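Local coordinates for protein peroxidase (Cellulomonas bogoriensis 69B4 = DSM 16987, PDB 6QZO) that binds heme b and, as a DyP-type peroxidase, probably uses hydrogen peroxide to oxidise other molecules, at residues A[27-32]-A[94-99]; A[44-49]-A[148-153]; A[120-125]-A[332-337]. All coordinates share one frame; numbering follows the deposited sequence.

Interaction 1: A[27-32]-A[94-99]; sequences DVVVPC and LVPAAL
A98 presents its single methyl group as a small bump to V28 and V30 of the extended segment 27-32, and the two valines make the hollow that receives it. CB of A98 meets CG1 of V28 at 3.9 Å and, next to it, CG2 of V30 at 4.1 Å. With CG1 of V28 trans to its own backbone N (chi1 171°), that branch lies beside the carbonyl carbon and reaches the methyl. V30 uses its other branch, CG2, which also rests against CA and O of A98. Alanine suits the place because the backbones come close here, V28 and A98 being 5.0 Å apart at their CA atoms.

A second bump is the proline ring. CG of P96 sits 3.6 Å from O of V28 and 4.0 Å from CG2 of V29, so the ring edges in next to the peptide between these two valines. P96 also begins a type I' beta turn that ends at L99, closed by a bond from N of L99 to O of P96. A97 and A98 form its corner, both in left-handed backbone conformation, and the turn brings the chain round into strand 100-105, at the border of the N-terminal four-stranded antiparallel sheet.

The turn also lends a polar group: N of A98 donates to O of V28 over 2.8 Å, with an angle of 153° at the hydrogen, and approaches from 34° off the carbonyl plane. Farther along, O of V30 and O of L99 are two acceptors that cannot pair directly. A water donates to both, 2.6 Å from O of V30 and 2.9 Å from O of L99, while the side chain of L99 packs on V147 and A149 of the sheet.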
ATOM      1  N   ASP A  27       5.321 -13.219 -13.951  1.00 25.71           N
ATOM      2  CA  ASP A  27       6.460 -13.896 -14.629  1.00 25.49           C
ATOM      3  C   ASP A  27       7.374 -12.873 -15.315  1.00 24.92           C
ATOM      4  O   ASP A  27       8.476 -13.262 -15.745  1.00 24.98           O
ATOM      5  CB  ASP A  27       5.953 -14.892 -15.671  1.00 26.18           C
ATOM      6  CG  ASP A  27       4.915 -15.868 -15.127  1.00 26.53           C
ATOM      7  OD1 ASP A  27       5.188 -16.464 -14.083  1.00 26.28           O
ATOM      8  OD2 ASP A  27       3.843 -16.017 -15.755  1.00 26.95           O
ATOM      9  N   VAL A  28       6.932 -11.618 -15.439  1.00 24.02           N
ATOM     10  CA  VAL A  28       7.656 -10.605 -16.253  1.00 23.71           C
ATOM     11  C   VAL A  28       8.988 -10.287 -15.558  1.00 23.22           C
ATOM     12  O   VAL A  28       8.966  -9.928 -14.369  1.00 22.88           O
ATOM     13  CB  VAL A  28       6.801  -9.352 -16.498  1.00 23.42           C
ATOM     14  CG1 VAL A  28       7.616  -8.235 -17.131  1.00 23.50           C
ATOM     15  CG2 VAL A  28       5.586  -9.657 -17.355  1.00 23.91           C
ATOM     16  N   VAL A  29      10.091 -10.453 -16.286  1.00 23.25           N
ATOM     17  CA  VAL A  29      11.474 -10.020 -15.917  1.00 22.87           C
ATOM     18  C   VAL A  29      11.828  -8.781 -16.750  1.00 22.82           C
ATOM     19  O   VAL A  29      11.815  -8.879 -18.002  1.00 23.99           O
ATOM     20  CB  VAL A  29      12.483 -11.156 -16.183  1.00 23.20           C
ATOM     21  CG1 VAL A  29      13.934 -10.703 -16.013  1.00 23.09           C
ATOM     22  CG2 VAL A  29      12.198 -12.376 -15.317  1.00 23.07           C
ATOM     23  N   VAL A  30      12.121  -7.660 -16.096  1.00 21.87           N
ATOM     24  CA  VAL A  30      12.702  -6.453 -16.750  1.00 21.69           C
ATOM     25  C   VAL A  30      14.211  -6.519 -16.577  1.00 21.74           C
ATOM     26  O   VAL A  30      14.681  -6.524 -15.439  1.00 21.06           O
ATOM     27  CB  VAL A  30      12.152  -5.143 -16.171  1.00 21.35           C
ATOM     28  CG1 VAL A  30      12.941  -3.933 -16.681  1.00 21.51           C
ATOM     29  CG2 VAL A  30      10.650  -4.998 -16.426  1.00 21.46           C
ATOM     30  N   PRO A  31      15.009  -6.542 -17.680  1.00 22.19           N
ATOM     31  CA  PRO A  31      16.459  -6.668 -17.564  1.00 22.65           C
ATOM     32  C   PRO A  31      17.009  -5.494 -16.746  1.00 22.69           C
ATOM     33  O   PRO A  31      16.588  -4.359 -16.973  1.00 23.32           O
ATOM     34  CB  PRO A  31      16.977  -6.651 -19.013  1.00 23.23           C
ATOM     35  CG  PRO A  31      15.759  -7.081 -19.823  1.00 23.57           C
ATOM     36  CD  PRO A  31      14.572  -6.483 -19.085  1.00 22.72           C
ATOM     37  N   CYS A  32      17.889  -5.788 -15.795  1.00 22.67           N
ATOM     38  CA  CYS A  32      18.540  -4.777 -14.928  1.00 22.82           C
ATOM     39  C   CYS A  32      19.840  -4.261 -15.583  1.00 23.33           C
ATOM     40  O   CYS A  32      20.324  -3.211 -15.138  1.00 22.72           O
ATOM     41  CB  CYS A  32      18.820  -5.377 -13.556  1.00 22.47           C
ATOM     42  SG  CYS A  32      19.988  -6.762 -13.600  1.00 23.20           S
ATOM     43  N   LEU A  94      10.450 -15.515  -5.660  1.00 21.52           N
ATOM     44  CA  LEU A  94      10.329 -16.358  -6.866  1.00 22.14           C
ATOM     45  C   LEU A  94       9.456 -15.681  -7.918  1.00 21.89           C
ATOM     46  O   LEU A  94       9.532 -16.104  -9.089  1.00 22.41           O
ATOM     47  CB  LEU A  94       9.766 -17.723  -6.470  1.00 23.57           C
ATOM     48  CG  LEU A  94      10.641 -18.518  -5.510  1.00 24.26           C
ATOM     49  CD1 LEU A  94      10.123 -19.936  -5.355  1.00 25.16           C
ATOM     50  CD2 LEU A  94      12.094 -18.542  -5.971  1.00 24.93           C
ATOM     51  N   VAL A  95       8.663 -14.671  -7.546  1.00 21.04           N
ATOM     52  CA  VAL A  95       7.749 -13.964  -8.484  1.00 20.41           C
ATOM     53  C   VAL A  95       8.317 -12.573  -8.726  1.00 19.65           C
ATOM     54  O   VAL A  95       8.148 -11.685  -7.892  1.00 19.45           O
ATOM     55  CB  VAL A  95       6.312 -13.925  -7.943  1.00 20.64           C
ATOM     56  CG1 VAL A  95       5.368 -13.128  -8.844  1.00 20.67           C
ATOM     57  CG2 VAL A  95       5.772 -15.330  -7.720  1.00 21.17           C
ATOM     58  N   PRO A  96       9.039 -12.346  -9.849  1.00 19.40           N
ATOM     59  CA  PRO A  96       9.712 -11.068 -10.080  1.00 18.74           C
ATOM     60  C   PRO A  96       8.740  -9.903 -10.314  1.00 17.99           C
ATOM     61  O   PRO A  96       9.060  -8.825  -9.902  1.00 17.51           O
ATOM     62  CB  PRO A  96      10.605 -11.340 -11.301  1.00 19.11           C
ATOM     63  CG  PRO A  96       9.895 -12.451 -12.024  1.00 19.99           C
ATOM     64  CD  PRO A  96       9.285 -13.311 -10.934  1.00 20.04           C
ATOM     65  N   ALA A  97       7.621 -10.135 -11.000  1.00 18.01           N
ATOM     66  CA  ALA A  97       6.539  -9.137 -11.180  1.00 17.49           C
ATOM     67  C   ALA A  97       7.109  -7.796 -11.691  1.00 17.01           C
ATOM     68  O   ALA A  97       6.752  -6.735 -11.126  1.00 16.82           O
ATOM     69  CB  ALA A  97       5.817  -8.948  -9.866  1.00 17.20           C
ATOM     70  N   ALA A  98       7.952  -7.842 -12.723  1.00 16.96           N
ATOM     71  CA  ALA A  98       8.564  -6.667 -13.393  1.00 16.63           C
ATOM     72  C   ALA A  98       9.401  -5.832 -12.410  1.00 16.07           C
ATOM     73  O   ALA A  98       9.544  -4.628 -12.644  1.00 15.71           O
ATOM     74  CB  ALA A  98       7.482  -5.842 -14.046  1.00 16.58           C
ATOM     75  N   LEU A  99       9.956  -6.444 -11.361  1.00 15.93           N
ATOM     76  CA  LEU A  99      10.747  -5.714 -10.334  1.00 15.73           C
ATOM     77  C   LEU A  99      11.860  -4.921 -11.029  1.00 16.08           C
ATOM     78  O   LEU A  99      12.558  -5.522 -11.865  1.00 16.34           O
ATOM     79  CB  LEU A  99      11.364  -6.692  -9.333  1.00 15.64           C
ATOM     80  CG  LEU A  99      12.179  -6.053  -8.207  1.00 15.11           C
ATOM     81  CD1 LEU A  99      11.320  -5.112  -7.383  1.00 14.69           C
ATOM     82  CD2 LEU A  99      12.780  -7.135  -7.310  1.00 15.12           C
TER
HETATM   83  O   HOH W   1      14.899  -4.988 -13.402  1.00  2.92           O

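Interaction 2: A[44-49]-A[148-153]; sequences PPSFIA and CADDRT
F47 and A149 form an antiparallel hydrogen-bonded pair joining strands 47-55 and 143-149 of the N-terminal sheet: N of F47 gives to O of A149 at 2.9 Å, and N of A149 returns a bond to O of F47. The side chain of F47 runs outward from CB, which lies 3.4 Å from O of A149. CG, anti to the carbonyl carbon (chi1 -50°), stays near that oxygen, CD2 brings the ring edge within 3.7 Å of N of D151, and CE2 ends beside O of D150. A flat apolar ring suits this place, its edge laid along that backbone. S46 CB covers one face. On the sheet face of I48 and C148, SG of C148 touches CG1 and CD1 of I48.

OD1 of D150 accepts from N of S46 at 2.8 Å, the N-H pointing almost straight down the CG-OD1 bond. P45, lacking an N-H, packs CB against this oxygen. D151 caps helix 152-165 through a weak bond from N of T153 and is also held by R181 and S182 of the second subunit. The D150 carboxylate satisfies a buried amide where the strand pairing gives out, and that donor's partial positive charge would favour the ionised aspartate.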
ATOM      1  N   PRO A  44       5.966   2.368 -16.262  1.00 19.95           N
ATOM      2  CA  PRO A  44       5.756   2.303 -14.816  1.00 19.77           C
ATOM      3  C   PRO A  44       4.802   1.184 -14.406  1.00 19.88           C
ATOM      4  O   PRO A  44       3.693   1.083 -14.913  1.00 21.05           O
ATOM      5  CB  PRO A  44       5.220   3.703 -14.470  1.00 19.77           C
ATOM      6  CG  PRO A  44       5.706   4.578 -15.600  1.00 19.57           C
ATOM      7  CD  PRO A  44       5.653   3.689 -16.818  1.00 20.12           C
ATOM      8  N   PRO A  45       5.229   0.276 -13.504  1.00 19.48           N
ATOM      9  CA  PRO A  45       4.350  -0.759 -12.969  1.00 19.18           C
ATOM     10  C   PRO A  45       3.523  -0.211 -11.795  1.00 18.67           C
ATOM     11  O   PRO A  45       3.680   0.941 -11.450  1.00 18.16           O
ATOM     12  CB  PRO A  45       5.374  -1.803 -12.511  1.00 18.96           C
ATOM     13  CG  PRO A  45       6.497  -0.958 -11.969  1.00 18.47           C
ATOM     14  CD  PRO A  45       6.590   0.200 -12.927  1.00 18.91           C
ATOM     15  N   SER A  46       2.707  -1.062 -11.178  1.00 18.78           N
ATOM     16  CA  SER A  46       1.627  -0.663 -10.240  1.00 18.51           C
ATOM     17  C   SER A  46       2.181  -0.013  -8.966  1.00 17.96           C
ATOM     18  O   SER A  46       1.515   0.922  -8.461  1.00 17.73           O
ATOM     19  CB  SER A  46       0.749  -1.835  -9.929  1.00 18.74           C
ATOM     20  OG  SER A  46       0.061  -2.271 -11.088  1.00 19.46           O
ATOM     21  N   PHE A  47       3.319  -0.468  -8.432  1.00 18.07           N
ATOM     22  CA  PHE A  47       3.764  -0.050  -7.074  1.00 17.95           C
ATOM     23  C   PHE A  47       5.202   0.469  -7.069  1.00 17.68           C
ATOM     24  O   PHE A  47       6.013   0.058  -7.934  1.00 18.23           O
ATOM     25  CB  PHE A  47       3.576  -1.197  -6.085  1.00 18.52           C
ATOM     26  CG  PHE A  47       2.193  -1.781  -6.173  1.00 19.23           C
ATOM     27  CD1 PHE A  47       1.087  -1.002  -5.865  1.00 19.79           C
ATOM     28  CD2 PHE A  47       1.991  -3.061  -6.651  1.00 19.76           C
ATOM     29  CE1 PHE A  47      -0.198  -1.512  -5.992  1.00 20.13           C
ATOM     30  CE2 PHE A  47       0.705  -3.574  -6.763  1.00 20.60           C
ATOM     31  CZ  PHE A  47      -0.389  -2.796  -6.441  1.00 20.18           C
ATOM     32  N   ILE A  48       5.474   1.337  -6.087  1.00 16.89           N
ATOM     33  CA  ILE A  48       6.785   1.996  -5.831  1.00 16.74           C
ATOM     34  C   ILE A  48       7.031   2.109  -4.325  1.00 16.77           C
ATOM     35  O   ILE A  48       6.091   2.429  -3.578  1.00 16.62           O
ATOM     36  CB  ILE A  48       6.853   3.397  -6.467  1.00 16.62           C
ATOM     37  CG1 ILE A  48       8.274   3.942  -6.431  1.00 16.68           C
ATOM     38  CG2 ILE A  48       5.862   4.363  -5.820  1.00 16.48           C
ATOM     39  CD1 ILE A  48       8.505   5.058  -7.429  1.00 16.81           C
ATOM     40  N   ALA A  49       8.278   1.884  -3.922  1.00 16.98           N
ATOM     41  CA  ALA A  49       8.812   2.291  -2.606  1.00 17.05           C
ATOM     42  C   ALA A  49      10.129   3.002  -2.884  1.00 17.03           C
ATOM     43  O   ALA A  49      11.005   2.366  -3.469  1.00 16.45           O
ATOM     44  CB  ALA A  49       8.989   1.098  -1.704  1.00 17.37           C
ATOM     45  N   CYS A 148      10.348  -0.657  -7.678  1.00 14.59           N
ATOM     46  CA  CYS A 148       9.079  -0.690  -8.442  1.00 15.01           C
ATOM     47  C   CYS A 148       8.735  -2.131  -8.806  1.00 15.37           C
ATOM     48  O   CYS A 148       9.662  -2.844  -9.229  1.00 15.92           O
ATOM     49  CB  CYS A 148       9.206   0.104  -9.729  1.00 15.16           C
ATOM     50  SG  CYS A 148       9.301   1.877  -9.428  1.00 15.27           S
ATOM     51  N   ALA A 149       7.458  -2.502  -8.694  1.00 15.41           N
ATOM     52  CA  ALA A 149       6.950  -3.841  -9.071  1.00 15.92           C
ATOM     53  C   ALA A 149       5.429  -3.830  -9.240  1.00 16.19           C
ATOM     54  O   ALA A 149       4.759  -2.916  -8.729  1.00 16.76           O
ATOM     55  CB  ALA A 149       7.377  -4.869  -8.056  1.00 15.92           C
ATOM     56  N   ASP A 150       4.915  -4.838  -9.935  1.00 16.70           N
ATOM     57  CA  ASP A 150       3.465  -5.047 -10.173  1.00 17.04           C
ATOM     58  C   ASP A 150       2.862  -5.891  -9.049  1.00 17.36           C
ATOM     59  O   ASP A 150       1.704  -6.312  -9.215  1.00 18.14           O
ATOM     60  CB  ASP A 150       3.229  -5.712 -11.534  1.00 17.39           C
ATOM     61  CG  ASP A 150       3.131  -4.732 -12.675  1.00 17.32           C
ATOM     62  OD1 ASP A 150       2.724  -3.572 -12.413  1.00 16.84           O
ATOM     63  OD2 ASP A 150       3.459  -5.134 -13.811  1.00 17.92           O
ATOM     64  N   ASP A 151       3.605  -6.132  -7.967  1.00 17.39           N
ATOM     65  CA  ASP A 151       3.143  -6.948  -6.812  1.00 17.72           C
ATOM     66  C   ASP A 151       3.758  -6.429  -5.512  1.00 17.66           C
ATOM     67  O   ASP A 151       4.965  -6.235  -5.470  1.00 17.93           O
ATOM     68  CB  ASP A 151       3.487  -8.423  -6.999  1.00 18.15           C
ATOM     69  CG  ASP A 151       2.837  -9.290  -5.933  1.00 18.46           C
ATOM     70  OD1 ASP A 151       3.430  -9.426  -4.844  1.00 18.36           O
ATOM     71  OD2 ASP A 151       1.696  -9.762  -6.179  1.00 18.81           O
ATOM     72  N   ARG A 152       2.935  -6.275  -4.472  1.00 18.37           N
ATOM     73  CA  ARG A 152       3.281  -5.604  -3.196  1.00 18.31           C
ATOM     74  C   ARG A 152       4.103  -6.540  -2.302  1.00 18.05           C
ATOM     75  O   ARG A 152       4.923  -6.032  -1.512  1.00 18.17           O
ATOM     76  CB  ARG A 152       2.016  -5.112  -2.511  1.00 19.19           C
ATOM     77  CG  ARG A 152       2.289  -4.126  -1.402  1.00 20.01           C
ATOM     78  CD  ARG A 152       2.970  -2.831  -1.787  1.00 20.03           C
ATOM     79  NE  ARG A 152       3.109  -2.175  -0.507  1.00 20.77           N
ATOM     80  CZ  ARG A 152       4.055  -2.403   0.422  1.00 21.00           C
ATOM     81  NH1 ARG A 152       5.013  -3.303   0.250  1.00 21.28           N
ATOM     82  NH2 ARG A 152       3.994  -1.737   1.560  1.00 21.05           N
ATOM     83  N   THR A 153       3.898  -7.844  -2.394  1.00 17.68           N
ATOM     84  CA  THR A 153       4.687  -8.844  -1.626  1.00 17.48           C
ATOM     85  C   THR A 153       6.107  -8.889  -2.195  1.00 17.53           C
ATOM     86  O   THR A 153       7.052  -8.871  -1.401  1.00 17.50           O
ATOM     87  CB  THR A 153       4.007 -10.217  -1.627  1.00 17.51           C
ATOM     88  OG1 THR A 153       2.731 -10.035  -1.025  1.00 17.37           O
ATOM     89  CG2 THR A 153       4.794 -11.264  -0.877  1.00 17.62           C
TER

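Interaction 3: A[120-125]-A[332-337]; sequences PAWLHP and QRDVDA
The N-terminal end of helix 335-338, with D334 as its N-cap, is the motif against which W122 lays its indole. CA of D334 stands over the five-membered ring, 4.0 Å from its centroid and 19° off the normal, a CH-pi contact, and OD1 of D334 lies beside CD1 of W122 at 3.3 Å. N of V335 lies over the same face, while P120 CB covers the opposite one. A methyl group, CG2 of V335, meets CE3 of the six-membered ring at 3.9 Å. Tryptophan suits this place because its broad flat face can lie against the backbone of D334 and V335. Its chi1 of 50° sets CG between the backbone N and the carbonyl carbon.

W122 sits in a type I beta turn, P120 to L123, before strand 143-149, whereas the helix follows strand 323-332, so the contact joins the N-terminal and C-terminal halves of the DyP-type peroxidase chain. D334 itself accepts from N of A337 through OD1, a capping bond.

At the margin, NE2 of H124 donates to OD2 of D336 over 3.1 Å, on the syn lone pair, with the acceptor 21° out of the imidazole plane. ND1 gives to O of P125 at 2.7 Å. With both ring nitrogens donating, a protonated histidine beside this acid is plausible. A leucine in place of H124 would probably leave D336 without its mate and the carbonyl of P125 without its side-chain donor.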
ATOM      1  N   PRO A 120      28.336  16.618  -9.868  1.00 22.87           N
ATOM      2  CA  PRO A 120      27.835  17.602 -10.830  1.00 22.64           C
ATOM      3  C   PRO A 120      27.322  18.861 -10.109  1.00 22.48           C
ATOM      4  O   PRO A 120      26.961  18.765  -8.944  1.00 22.13           O
ATOM      5  CB  PRO A 120      26.702  16.871 -11.559  1.00 22.40           C
ATOM      6  CG  PRO A 120      26.325  15.718 -10.634  1.00 21.73           C
ATOM      7  CD  PRO A 120      27.588  15.347  -9.893  1.00 21.88           C
ATOM      8  N   ALA A 121      27.345  20.008 -10.787  1.00 22.45           N
ATOM      9  CA  ALA A 121      26.930  21.329 -10.262  1.00 22.57           C
ATOM     10  C   ALA A 121      25.490  21.272  -9.722  1.00 22.16           C
ATOM     11  O   ALA A 121      25.160  22.045  -8.806  1.00 22.21           O
ATOM     12  CB  ALA A 121      27.054  22.378 -11.342  1.00 23.09           C
ATOM     13  N   TRP A 122      24.646  20.396 -10.269  1.00 21.61           N
ATOM     14  CA  TRP A 122      23.203  20.320  -9.920  1.00 21.00           C
ATOM     15  C   TRP A 122      22.926  19.352  -8.753  1.00 20.50           C
ATOM     16  O   TRP A 122      21.770  19.213  -8.397  1.00 20.73           O
ATOM     17  CB  TRP A 122      22.380  19.976 -11.164  1.00 20.73           C
ATOM     18  CG  TRP A 122      22.849  18.800 -11.955  1.00 20.67           C
ATOM     19  CD1 TRP A 122      23.487  18.829 -13.162  1.00 21.11           C
ATOM     20  CD2 TRP A 122      22.695  17.406 -11.618  1.00 20.00           C
ATOM     21  NE1 TRP A 122      23.742  17.556 -13.600  1.00 20.92           N
ATOM     22  CE2 TRP A 122      23.262  16.664 -12.678  1.00 20.20           C
ATOM     23  CE3 TRP A 122      22.155  16.717 -10.529  1.00 19.40           C
ATOM     24  CZ2 TRP A 122      23.295  15.273 -12.675  1.00 19.96           C
ATOM     25  CZ3 TRP A 122      22.189  15.345 -10.523  1.00 19.23           C
ATOM     26  CH2 TRP A 122      22.763  14.634 -11.574  1.00 19.44           C
ATOM     27  N   LEU A 123      23.934  18.731  -8.152  1.00 20.31           N
ATOM     28  CA  LEU A 123      23.710  17.750  -7.049  1.00 20.00           C
ATOM     29  C   LEU A 123      23.698  18.492  -5.714  1.00 20.14           C
ATOM     30  O   LEU A 123      24.750  18.556  -5.056  1.00 20.58           O
ATOM     31  CB  LEU A 123      24.776  16.652  -7.052  1.00 19.87           C
ATOM     32  CG  LEU A 123      24.552  15.556  -6.020  1.00 19.77           C
ATOM     33  CD1 LEU A 123      23.168  14.957  -6.199  1.00 19.35           C
ATOM     34  CD2 LEU A 123      25.623  14.483  -6.114  1.00 20.03           C
ATOM     35  N   HIS A 124      22.533  19.045  -5.362  1.00 19.94           N
ATOM     36  CA  HIS A 124      22.289  19.840  -4.134  1.00 20.14           C
ATOM     37  C   HIS A 124      20.781  19.927  -3.937  1.00 19.88           C
ATOM     38  O   HIS A 124      20.027  19.764  -4.892  1.00 19.88           O
ATOM     39  CB  HIS A 124      22.956  21.235  -4.240  1.00 20.71           C
ATOM     40  CG  HIS A 124      22.451  22.054  -5.378  1.00 20.72           C
ATOM     41  ND1 HIS A 124      21.163  22.531  -5.422  1.00 20.62           N
ATOM     42  CD2 HIS A 124      23.028  22.480  -6.510  1.00 21.25           C
ATOM     43  CE1 HIS A 124      20.960  23.203  -6.546  1.00 20.83           C
ATOM     44  NE2 HIS A 124      22.089  23.188  -7.234  1.00 21.37           N
ATOM     45  N   PRO A 125      20.278  20.172  -2.705  1.00 20.12           N
ATOM     46  CA  PRO A 125      18.837  20.390  -2.515  1.00 19.80           C
ATOM     47  C   PRO A 125      18.326  21.492  -3.449  1.00 20.30           C
ATOM     48  O   PRO A 125      19.070  22.415  -3.749  1.00 20.81           O
ATOM     49  CB  PRO A 125      18.731  20.828  -1.051  1.00 19.98           C
ATOM     50  CG  PRO A 125      19.977  20.214  -0.390  1.00 20.00           C
ATOM     51  CD  PRO A 125      21.053  20.228  -1.451  1.00 20.08           C
ATOM     52  N   GLN A 332      15.769  13.896 -15.384  1.00 21.71           N
ATOM     53  CA  GLN A 332      16.261  14.902 -16.368  1.00 22.56           C
ATOM     54  C   GLN A 332      17.797  14.906 -16.357  1.00 23.79           C
ATOM     55  O   GLN A 332      18.381  14.501 -15.326  1.00 24.67           O
ATOM     56  CB  GLN A 332      15.659  16.270 -16.034  1.00 22.14           C
ATOM     57  CG  GLN A 332      15.931  16.747 -14.613  1.00 21.64           C
ATOM     58  CD  GLN A 332      15.002  16.138 -13.588  1.00 21.11           C
ATOM     59  OE1 GLN A 332      13.779  16.190 -13.715  1.00 21.12           O
ATOM     60  NE2 GLN A 332      15.581  15.569 -12.550  1.00 20.15           N
ATOM     61  N   ARG A 333      18.438  15.344 -17.446  1.00 25.30           N
ATOM     62  CA  ARG A 333      19.924  15.416 -17.536  1.00 26.58           C
ATOM     63  C   ARG A 333      20.447  16.328 -16.415  1.00 25.96           C
ATOM     64  O   ARG A 333      21.394  15.919 -15.741  1.00 26.20           O
ATOM     65  CB  ARG A 333      20.383  15.913 -18.914  1.00 28.55           C
ATOM     66  CG  ARG A 333      21.892  15.851 -19.132  1.00 30.20           C
ATOM     67  CD  ARG A 333      22.382  16.501 -20.424  1.00 31.90           C
ATOM     68  NE  ARG A 333      21.457  17.353 -21.173  1.00 33.73           N
ATOM     69  CZ  ARG A 333      21.287  18.672 -21.009  1.00 35.07           C
ATOM     70  NH1 ARG A 333      21.991  19.350 -20.115  1.00 36.10           N
ATOM     71  NH2 ARG A 333      20.413  19.312 -21.761  1.00 35.78           N
ATOM     72  N   ASP A 334      19.821  17.495 -16.212  1.00 25.62           N
ATOM     73  CA  ASP A 334      20.349  18.587 -15.348  1.00 25.41           C
ATOM     74  C   ASP A 334      19.182  19.248 -14.605  1.00 24.62           C
ATOM     75  O   ASP A 334      18.366  19.920 -15.256  1.00 24.56           O
ATOM     76  CB  ASP A 334      21.173  19.574 -16.186  1.00 26.35           C
ATOM     77  CG  ASP A 334      21.769  20.754 -15.429  1.00 26.89           C
ATOM     78  OD1 ASP A 334      21.308  21.044 -14.301  1.00 27.33           O
ATOM     79  OD2 ASP A 334      22.682  21.393 -15.988  1.00 27.79           O
ATOM     80  N   VAL A 335      19.129  19.088 -13.277  1.00 23.99           N
ATOM     81  CA  VAL A 335      18.021  19.589 -12.403  1.00 23.68           C
ATOM     82  C   VAL A 335      17.902  21.111 -12.563  1.00 23.70           C
ATOM     83  O   VAL A 335      16.789  21.596 -12.799  1.00 22.97           O
ATOM     84  CB  VAL A 335      18.244  19.205 -10.930  1.00 23.44           C
ATOM     85  CG1 VAL A 335      17.129  19.728 -10.037  1.00 23.17           C
ATOM     86  CG2 VAL A 335      18.406  17.700 -10.754  1.00 23.00           C
ATOM     87  N   ASP A 336      19.022  21.818 -12.443  1.00 24.21           N
ATOM     88  CA  ASP A 336      19.109  23.308 -12.417  1.00 24.81           C
ATOM     89  C   ASP A 336      18.630  23.906 -13.741  1.00 24.68           C
ATOM     90  O   ASP A 336      17.995  24.970 -13.708  1.00 24.76           O
ATOM     91  CB  ASP A 336      20.538  23.774 -12.123  1.00 25.60           C
ATOM     92  CG  ASP A 336      20.879  23.778 -10.635  1.00 25.84           C
ATOM     93  OD1 ASP A 336      20.001  24.049  -9.839  1.00 27.17           O
ATOM     94  OD2 ASP A 336      22.032  23.558 -10.294  1.00 27.16           O
ATOM     95  N   ALA A 337      18.967  23.272 -14.870  1.00 24.27           N
ATOM     96  CA  ALA A 337      18.664  23.776 -16.229  1.00 23.93           C
ATOM     97  C   ALA A 337      17.229  23.407 -16.650  1.00 23.64           C
ATOM     98  O   ALA A 337      16.656  24.142 -17.485  1.00 24.14           O
ATOM     99  CB  ALA A 337      19.671  23.228 -17.208  1.00 24.24           C
TER

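From the N terminus, segment 27-32 opens interaction 1, and 44-49 opens interaction 2 before 94-99 closes the first loop; interaction 2 closes only at 148-153, so the two cross. They also touch, a probable hydrogen bond joining A97 O to D150 N, and both lie next to the second subunit. Interaction 3 opens at 120-125, after interaction 1 has closed but while interaction 2 is still open, and closes much later at 332-337, crossing interaction 2. Its centre is about 31 Å from that of interaction 1, across the chain's centre. The first two lie together at one end of the N-terminal sheet, and the third ties a loop of that half to the C-terminal half.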